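Local coordinates for GTP pyrophosphokinase (Streptococcus pneumoniae, PDB 2BE3), which probably transfers pyrophosphate from ATP to GTP or GDP, making the stringent-response alarmone (p)ppGpp, as enzymes of the RelA/SpoT family do, at residues H97-Q100 against D101-I104; M150-W153 against A154-H158; A183-L186 against D187-G191. All blocks are in the same frame, centred on the assembly; numbering follows the deposited sequence.

Contact 1 of 3, residues H97-Q100 against D101-I104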
loop_
_atom_site.group_PDB
_atom_site.type_symbol
_atom_site.label_atom_id
_atom_site.label_comp_id
_atom_site.label_asym_id
_atom_site.label_seq_id
_atom_site.Cartn_x
_atom_site.Cartn_y
_atom_site.Cartn_z
ATOM N N HIS A 97 0.228 16.525 -5.458
ATOM C CA HIS A 97 -0.498 16.890 -6.694
ATOM C C HIS A 97 -0.102 16.069 -7.902
ATOM O O HIS A 97 -0.883 15.850 -8.790
ATOM C CB HIS A 97 -0.351 18.380 -7.031
ATOM C CG HIS A 97 -1.274 19.265 -6.250
ATOM N ND1 HIS A 97 -2.546 19.590 -6.678
ATOM C CD2 HIS A 97 -1.097 19.905 -5.073
ATOM C CE1 HIS A 97 -3.112 20.388 -5.790
ATOM N NE2 HIS A 97 -2.249 20.597 -4.810
ATOM N N LYS A 98 1.138 15.636 -7.910
ATOM C CA LYS A 98 1.734 14.797 -8.927
ATOM C C LYS A 98 1.191 13.341 -8.923
ATOM O O LYS A 98 1.292 12.647 -9.915
ATOM C CB LYS A 98 3.226 14.780 -8.582
ATOM C CG LYS A 98 4.167 14.377 -9.651
ATOM C CD LYS A 98 5.611 14.379 -9.120
ATOM C CE LYS A 98 6.204 15.777 -9.055
ATOM N NZ LYS A 98 7.638 15.717 -8.648
ATOM N N ARG A 99 0.642 12.872 -7.801
ATOM C CA ARG A 99 0.180 11.482 -7.672
ATOM C C ARG A 99 -1.136 11.174 -8.392
ATOM O O ARG A 99 -2.112 11.940 -8.297
ATOM C CB ARG A 99 0.018 11.136 -6.200
ATOM C CG ARG A 99 1.319 11.186 -5.415
ATOM C CD ARG A 99 1.096 10.647 -4.015
ATOM N NE ARG A 99 0.819 9.209 -4.031
ATOM C CZ ARG A 99 1.743 8.263 -3.859
ATOM N NH1 ARG A 99 3.013 8.577 -3.651
ATOM N NH2 ARG A 99 1.389 6.993 -3.898
ATOM N N GLN A 100 -1.172 10.035 -9.082
ATOM C CA GLN A 100 -2.370 9.626 -9.806
ATOM C C GLN A 100 -3.202 8.636 -8.990
ATOM O O GLN A 100 -4.176 8.119 -9.475
ATOM C CB GLN A 100 -1.990 9.041 -11.175
ATOM C CG GLN A 100 -0.938 7.940 -11.165
ATOM C CD GLN A 100 -1.490 6.525 -10.815
ATOM O OE1 GLN A 100 -2.331 5.965 -11.557
ATOM N NE2 GLN A 100 -0.979 5.931 -9.706
ATOM N N ASP A 101 -2.803 8.353 -7.749
ATOM C CA ASP A 101 -3.565 7.430 -6.904
ATOM C C ASP A 101 -4.473 8.181 -5.920
ATOM O O ASP A 101 -5.038 7.599 -4.985
ATOM C CB ASP A 101 -2.631 6.447 -6.166
ATOM C CG ASP A 101 -1.709 7.142 -5.185
ATOM O OD1 ASP A 101 -1.557 8.381 -5.261
ATOM O OD2 ASP A 101 -1.108 6.449 -4.332
HETATM N N MSE A 102 -4.596 9.481 -6.127
HETATM C CA MSE A 102 -5.480 10.292 -5.301
HETATM C C MSE A 102 -5.897 11.534 -6.059
HETATM O O MSE A 102 -5.253 11.952 -7.035
HETATM C CB MSE A 102 -4.789 10.690 -3.985
HETATM C CG MSE A 102 -3.518 11.473 -4.202
HETATM SE SE MSE A 102 -2.534 11.872 -2.540
HETATM C CE MSE A 102 -2.038 9.961 -1.868
ATOM N N ARG A 103 -6.973 12.135 -5.590
ATOM C CA ARG A 103 -7.431 13.377 -6.158
ATOM C C ARG A 103 -7.565 14.341 -5.009
ATOM O O ARG A 103 -8.278 14.058 -4.041
ATOM C CB ARG A 103 -8.750 13.181 -6.895
ATOM C CG ARG A 103 -9.354 14.475 -7.394
ATOM C CD ARG A 103 -10.501 14.233 -8.355
ATOM N NE ARG A 103 -11.758 13.951 -7.661
ATOM C CZ ARG A 103 -12.801 14.790 -7.631
ATOM N NH1 ARG A 103 -12.724 15.973 -8.257
ATOM N NH2 ARG A 103 -13.924 14.456 -6.977
ATOM N N ILE A 104 -6.858 15.465 -5.115
ATOM C CA ILE A 104 -6.855 16.488 -4.069
ATOM C C ILE A 104 -8.110 17.311 -4.203
ATOM O O ILE A 104 -8.267 18.021 -5.178
ATOM C CB ILE A 104 -5.586 17.380 -4.119
ATOM C CG1 ILE A 104 -4.378 16.539 -3.735
ATOM C CG2 ILE A 104 -5.714 18.606 -3.184
ATOM C CD1 ILE A 104 -3.081 17.230 -3.922
#
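Between the end of helix 89-97 and strand 102-109 the chain turns back on itself, the directions of 97-100 and 101-104 lying 147° apart and the CA atoms of His97 and Ile104 6.9 Å from each other. At the open end of this turn Ile104 lays its CD1 methyl over the middle of the His97 imidazole, 3.4 Å from the ring centroid and almost straight above it, a CH-pi contact. An isoleucine suits the place because its long branch reaches the ring while the side chain also packs on Val124 and Val126 of the next strand. His97 NE2 meanwhile bonds to Glu107 OE2. Nearer the tip, Arg99 takes Asp101 side-on with two nitrogens: NE meets OD1 at 2.8 Å and NH2 meets OD2 at 2.6 Å. OD2 lies in the guanidinium plane, yet the two flat groups are turned 41° apart, and NH2 comes to OD2 from above the carboxylate plane. A bend at chi3 of Arg99 (68°) swings the guanidinium round to the acid. The selenomethionine Met102 adds its methyl CE, 3.7 Å from Arg99 NE. Lys25 of helix 6-35 is a second partner of Asp101 OD2, and Gln100 NE2 bonds to Asp131 of the second subunit. A salt-bridged helix-to-strand turn results, leading into the outermost strand, within this chain, of the mixed sheet in this RelA/SpoT-family fold.

Contact 2 of 3, residues M150-W153 against A154-H158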
loop_
_atom_site.group_PDB
_atom_site.type_symbol
_atom_site.label_atom_id
_atom_site.label_comp_id
_atom_site.label_asym_id
_atom_site.label_seq_id
_atom_site.Cartn_x
_atom_site.Cartn_y
_atom_site.Cartn_z
HETATM N N MSE A 150 5.049 22.594 15.180
HETATM C CA MSE A 150 3.605 22.602 14.956
HETATM C C MSE A 150 2.929 21.355 15.516
HETATM O O MSE A 150 1.961 21.457 16.240
HETATM C CB MSE A 150 3.229 22.741 13.468
HETATM C CG MSE A 150 3.589 24.030 12.798
HETATM SE SE MSE A 150 3.142 23.894 10.872
HETATM C CE MSE A 150 4.344 25.314 10.094
ATOM N N ASN A 151 3.446 20.178 15.194
ATOM C CA ASN A 151 2.920 18.940 15.746
ATOM C C ASN A 151 2.950 18.835 17.282
ATOM O O ASN A 151 1.994 18.375 17.901
ATOM C CB ASN A 151 3.596 17.747 15.099
ATOM C CG ASN A 151 2.865 16.453 15.394
ATOM O OD1 ASN A 151 3.385 15.585 16.115
ATOM N ND2 ASN A 151 1.660 16.306 14.850
ATOM N N PHE A 152 4.048 19.254 17.887
ATOM C CA PHE A 152 4.193 19.264 19.337
ATOM C C PHE A 152 3.120 20.174 19.963
ATOM O O PHE A 152 2.444 19.791 20.901
ATOM C CB PHE A 152 5.583 19.764 19.681
ATOM C CG PHE A 152 5.849 19.922 21.146
ATOM C CD1 PHE A 152 5.828 18.826 22.009
ATOM C CD2 PHE A 152 6.183 21.168 21.673
ATOM C CE1 PHE A 152 6.119 18.967 23.370
ATOM C CE2 PHE A 152 6.489 21.302 23.051
ATOM C CZ PHE A 152 6.445 20.194 23.882
ATOM N N TRP A 153 2.919 21.363 19.421
ATOM C CA TRP A 153 1.956 22.255 20.033
ATOM C C TRP A 153 0.518 21.768 19.804
ATOM O O TRP A 153 -0.285 21.767 20.737
ATOM C CB TRP A 153 2.141 23.695 19.541
ATOM C CG TRP A 153 1.269 24.644 20.278
ATOM C CD1 TRP A 153 1.582 25.325 21.421
ATOM C CD2 TRP A 153 -0.079 24.992 19.955
ATOM N NE1 TRP A 153 0.518 26.088 21.822
ATOM C CE2 TRP A 153 -0.518 25.910 20.939
ATOM C CE3 TRP A 153 -0.972 24.600 18.944
ATOM C CZ2 TRP A 153 -1.802 26.464 20.932
ATOM C CZ3 TRP A 153 -2.260 25.162 18.932
ATOM C CH2 TRP A 153 -2.658 26.069 19.930
ATOM N N ALA A 154 0.212 21.362 18.570
ATOM C CA ALA A 154 -1.147 20.943 18.195
ATOM C C ALA A 154 -1.626 19.710 18.923
ATOM O O ALA A 154 -2.750 19.702 19.393
ATOM C CB ALA A 154 -1.271 20.730 16.695
ATOM N N THR A 155 -0.792 18.670 19.031
ATOM C CA THR A 155 -1.234 17.423 19.638
ATOM C C THR A 155 -1.529 17.710 21.095
ATOM O O THR A 155 -2.464 17.176 21.636
ATOM C CB THR A 155 -0.190 16.243 19.548
ATOM O OG1 THR A 155 0.988 16.667 20.158
ATOM C CG2 THR A 155 0.172 15.855 18.133
ATOM N N ILE A 156 -0.728 18.560 21.724
ATOM C CA ILE A 156 -0.943 18.959 23.123
ATOM C C ILE A 156 -2.197 19.839 23.317
ATOM O O ILE A 156 -2.920 19.661 24.287
ATOM C CB ILE A 156 0.319 19.638 23.678
ATOM C CG1 ILE A 156 1.328 18.572 24.097
ATOM C CG2 ILE A 156 0.020 20.634 24.816
ATOM C CD1 ILE A 156 2.663 19.175 24.487
ATOM N N GLU A 157 -2.446 20.776 22.405
ATOM C CA GLU A 157 -3.615 21.648 22.490
ATOM C C GLU A 157 -4.906 20.824 22.337
ATOM O O GLU A 157 -5.855 21.005 23.077
ATOM C CB GLU A 157 -3.510 22.799 21.479
ATOM C CG GLU A 157 -4.361 23.982 21.807
ATOM C CD GLU A 157 -5.709 24.010 21.079
ATOM O OE1 GLU A 157 -5.982 23.108 20.236
ATOM O OE2 GLU A 157 -6.511 24.968 21.346
ATOM N N HIS A 158 -4.877 19.870 21.422
ATOM C CA HIS A 158 -5.962 18.969 21.164
ATOM C C HIS A 158 -6.290 18.123 22.388
ATOM O O HIS A 158 -7.450 17.961 22.735
ATOM C CB HIS A 158 -5.578 18.070 19.987
ATOM C CG HIS A 158 -6.684 17.196 19.503
ATOM N ND1 HIS A 158 -7.656 17.638 18.628
ATOM C CD2 HIS A 158 -6.993 15.909 19.795
ATOM C CE1 HIS A 158 -8.508 16.656 18.385
ATOM N NE2 HIS A 158 -8.121 15.591 19.075
HETATM O O HOH W 1 3.077 16.421 21.584
#
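Trp153 points its indole away from its own backbone N (chi1 -173°), outward and toward the next turn, alongside Glu157; the similar first torsion of Glu157 (chi1 -159°) brings its CG to the same six-membered ring. There Glu157 CB sits over the face, 3.8 Å from the ring centroid, and CG comes to 3.3 Å from Trp153 CH2. The bend at chi2 of Glu157 then steers the carboxylate, leaving its plane only 16° from that of the ring. An acid with two methylenes suits this position, since aliphatic carbon lines the indole before the charge begins. Trp153 NE1 is bonded to Leu176 O of helix 170-191.

On another side of the helix Phe152 and Ile156 point the same way, and the Ile156 CD1 methyl lies over the phenyl face, 3.6 Å from Phe152 CE1. Thr155 tucks OG1 back toward its own helix, 3.0 Å from Asn151 O, and a water stands 2.5 Å from that OG1. Backbone bonds at i to i+4 spacing, such as Glu157 N to Trp153 O at 2.9 Å, keep these pairs one turn apart. Such i/i+4 side-chain pairing is characteristic of an alpha-helix, here 148-164, whose buried Trp153 packs on helix 170-191.

Contact 3 of 3, residues A183-L186 against D187-G191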
loop_
_atom_site.group_PDB
_atom_site.type_symbol
_atom_site.label_atom_id
_atom_site.label_comp_id
_atom_site.label_asym_id
_atom_site.label_seq_id
_atom_site.Cartn_x
_atom_site.Cartn_y
_atom_site.Cartn_z
ATOM N N ALA A 183 6.856 28.318 19.572
ATOM C CA ALA A 183 6.931 27.316 18.507
ATOM C C ALA A 183 6.986 27.934 17.095
ATOM O O ALA A 183 7.735 27.483 16.231
ATOM C CB ALA A 183 5.754 26.393 18.590
ATOM N N HIS A 184 6.160 28.936 16.856
ATOM C CA HIS A 184 6.216 29.719 15.629
ATOM C C HIS A 184 7.580 30.374 15.449
ATOM O O HIS A 184 8.178 30.321 14.363
ATOM C CB HIS A 184 5.137 30.796 15.677
ATOM C CG HIS A 184 5.117 31.672 14.473
ATOM N ND1 HIS A 184 5.684 32.930 14.460
ATOM C CD2 HIS A 184 4.615 31.473 13.236
ATOM C CE1 HIS A 184 5.506 33.478 13.272
ATOM N NE2 HIS A 184 4.858 32.615 12.515
ATOM N N GLN A 185 8.072 30.968 16.538
ATOM C CA GLN A 185 9.357 31.615 16.551
ATOM C C GLN A 185 10.495 30.635 16.277
ATOM O O GLN A 185 11.463 30.977 15.574
ATOM C CB GLN A 185 9.558 32.358 17.872
ATOM C CG GLN A 185 10.524 33.550 17.785
ATOM C CD GLN A 185 11.280 33.800 19.101
ATOM O OE1 GLN A 185 12.220 34.613 19.153
ATOM N NE2 GLN A 185 10.882 33.085 20.167
ATOM N N LEU A 186 10.368 29.409 16.792
ATOM C CA LEU A 186 11.343 28.368 16.492
ATOM C C LEU A 186 11.412 28.113 14.989
ATOM O O LEU A 186 12.501 28.100 14.421
ATOM C CB LEU A 186 11.042 27.066 17.246
ATOM C CG LEU A 186 12.043 25.922 17.043
ATOM C CD1 LEU A 186 13.478 26.354 17.330
ATOM C CD2 LEU A 186 11.671 24.711 17.906
ATOM N N ASP A 187 10.258 27.918 14.359
ATOM C CA ASP A 187 10.182 27.713 12.924
ATOM C C ASP A 187 10.572 28.943 12.102
ATOM O O ASP A 187 11.126 28.793 11.027
ATOM C CB ASP A 187 8.761 27.279 12.483
ATOM C CG ASP A 187 8.430 25.856 12.875
ATOM O OD1 ASP A 187 9.373 25.043 13.053
ATOM O OD2 ASP A 187 7.215 25.553 12.978
ATOM N N GLU A 188 10.221 30.143 12.562
ATOM C CA GLU A 188 10.642 31.344 11.860
ATOM C C GLU A 188 12.152 31.562 11.967
ATOM O O GLU A 188 12.791 31.915 10.980
ATOM C CB GLU A 188 9.887 32.577 12.344
ATOM C CG GLU A 188 8.376 32.548 11.997
ATOM C CD GLU A 188 8.071 32.527 10.484
ATOM O OE1 GLU A 188 8.167 33.617 9.872
ATOM O OE2 GLU A 188 7.736 31.422 9.933
ATOM N N GLU A 189 12.731 31.352 13.147
ATOM C CA GLU A 189 14.155 31.616 13.305
ATOM C C GLU A 189 14.985 30.652 12.488
ATOM O O GLU A 189 15.960 31.037 11.860
ATOM C CB GLU A 189 14.570 31.542 14.763
ATOM C CG GLU A 189 14.124 32.717 15.551
ATOM C CD GLU A 189 14.924 33.973 15.261
ATOM O OE1 GLU A 189 15.999 33.902 14.607
ATOM O OE2 GLU A 189 14.469 35.039 15.719
HETATM N N MSE A 190 14.586 29.387 12.505
HETATM C CA MSE A 190 15.266 28.366 11.740
HETATM C C MSE A 190 15.079 28.560 10.247
HETATM O O MSE A 190 16.004 28.320 9.472
HETATM C CB MSE A 190 14.817 26.981 12.191
HETATM C CG MSE A 190 15.847 25.917 11.973
HETATM SE SE MSE A 190 17.465 26.075 13.078
HETATM C CE MSE A 190 18.195 27.849 12.690
ATOM N N GLY A 191 13.903 29.043 9.854
ATOM C CA GLY A 191 13.582 29.309 8.442
ATOM C C GLY A 191 14.534 30.318 7.838
ATOM O O GLY A 191 14.879 30.232 6.677
#
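The last turns of helix 170-191, the second of two alpha-helices that follow the RelA/SpoT sheet in the chain, bring His184 and Glu188 together in an i/i+4 CH-pi contact. Its backbone bonds set the spacing: Glu188 N gives its hydrogen to His184 O at 2.7 Å, and Met190 N reaches Leu186 O at 3.1 Å. The His184 imidazole extends with CG opposite its own N (chi1 179°), while in Glu188 CG stands opposite the carbonyl carbon (chi1 -67°). This places Glu188 CG over one ring face, 3.6 Å from the centroid and displaced toward the rim. The bend at chi2 of Glu188 (-62°) then lays the carboxylate nearly parallel to the ring, with OE2 4.0 Å from His184 NE2. Glutamate suits the place because its CG methylene can lie on the ring before the charged end is reached.

Asp187 uses a shorter chain for another task. Its OD2 forms a salt bridge with Arg120 and a hydrogen bond with Thr147, and its side chain also touches Ala149 and Met150, so the acid ties this helix to the start of helix 148-164. On the outer side Gln185 and Glu189 merely run alongside each other, both exposed polar chains as fits a surface. Glu189 turns back over its own turn, bringing its CG to 3.2 Å from Gln185 O.

In the fold
Contacts 2 and 3 belong together: they lie on consecutive helices, 148-164 and 170-191, with centres 15 Å apart, and meet where Met150 CG packs 3.9 Å from Asp187 OD2. Arg120 also lies at that junction, touching Met150 and salt-bridged to Asp187. Contact 1 stands apart, on the opposite side of the chain's centre from contact 2; their nearest atoms are about 17 Å apart, and about 21 Å separate its nearest atoms from those of contact 3. It borders the second subunit, whereas contacts 2 and 3 touch no other chain of the assembly. Contacts 1 and 2 both fall within the RelA/SpoT family region, the part that probably carries the pyrophosphokinase activity.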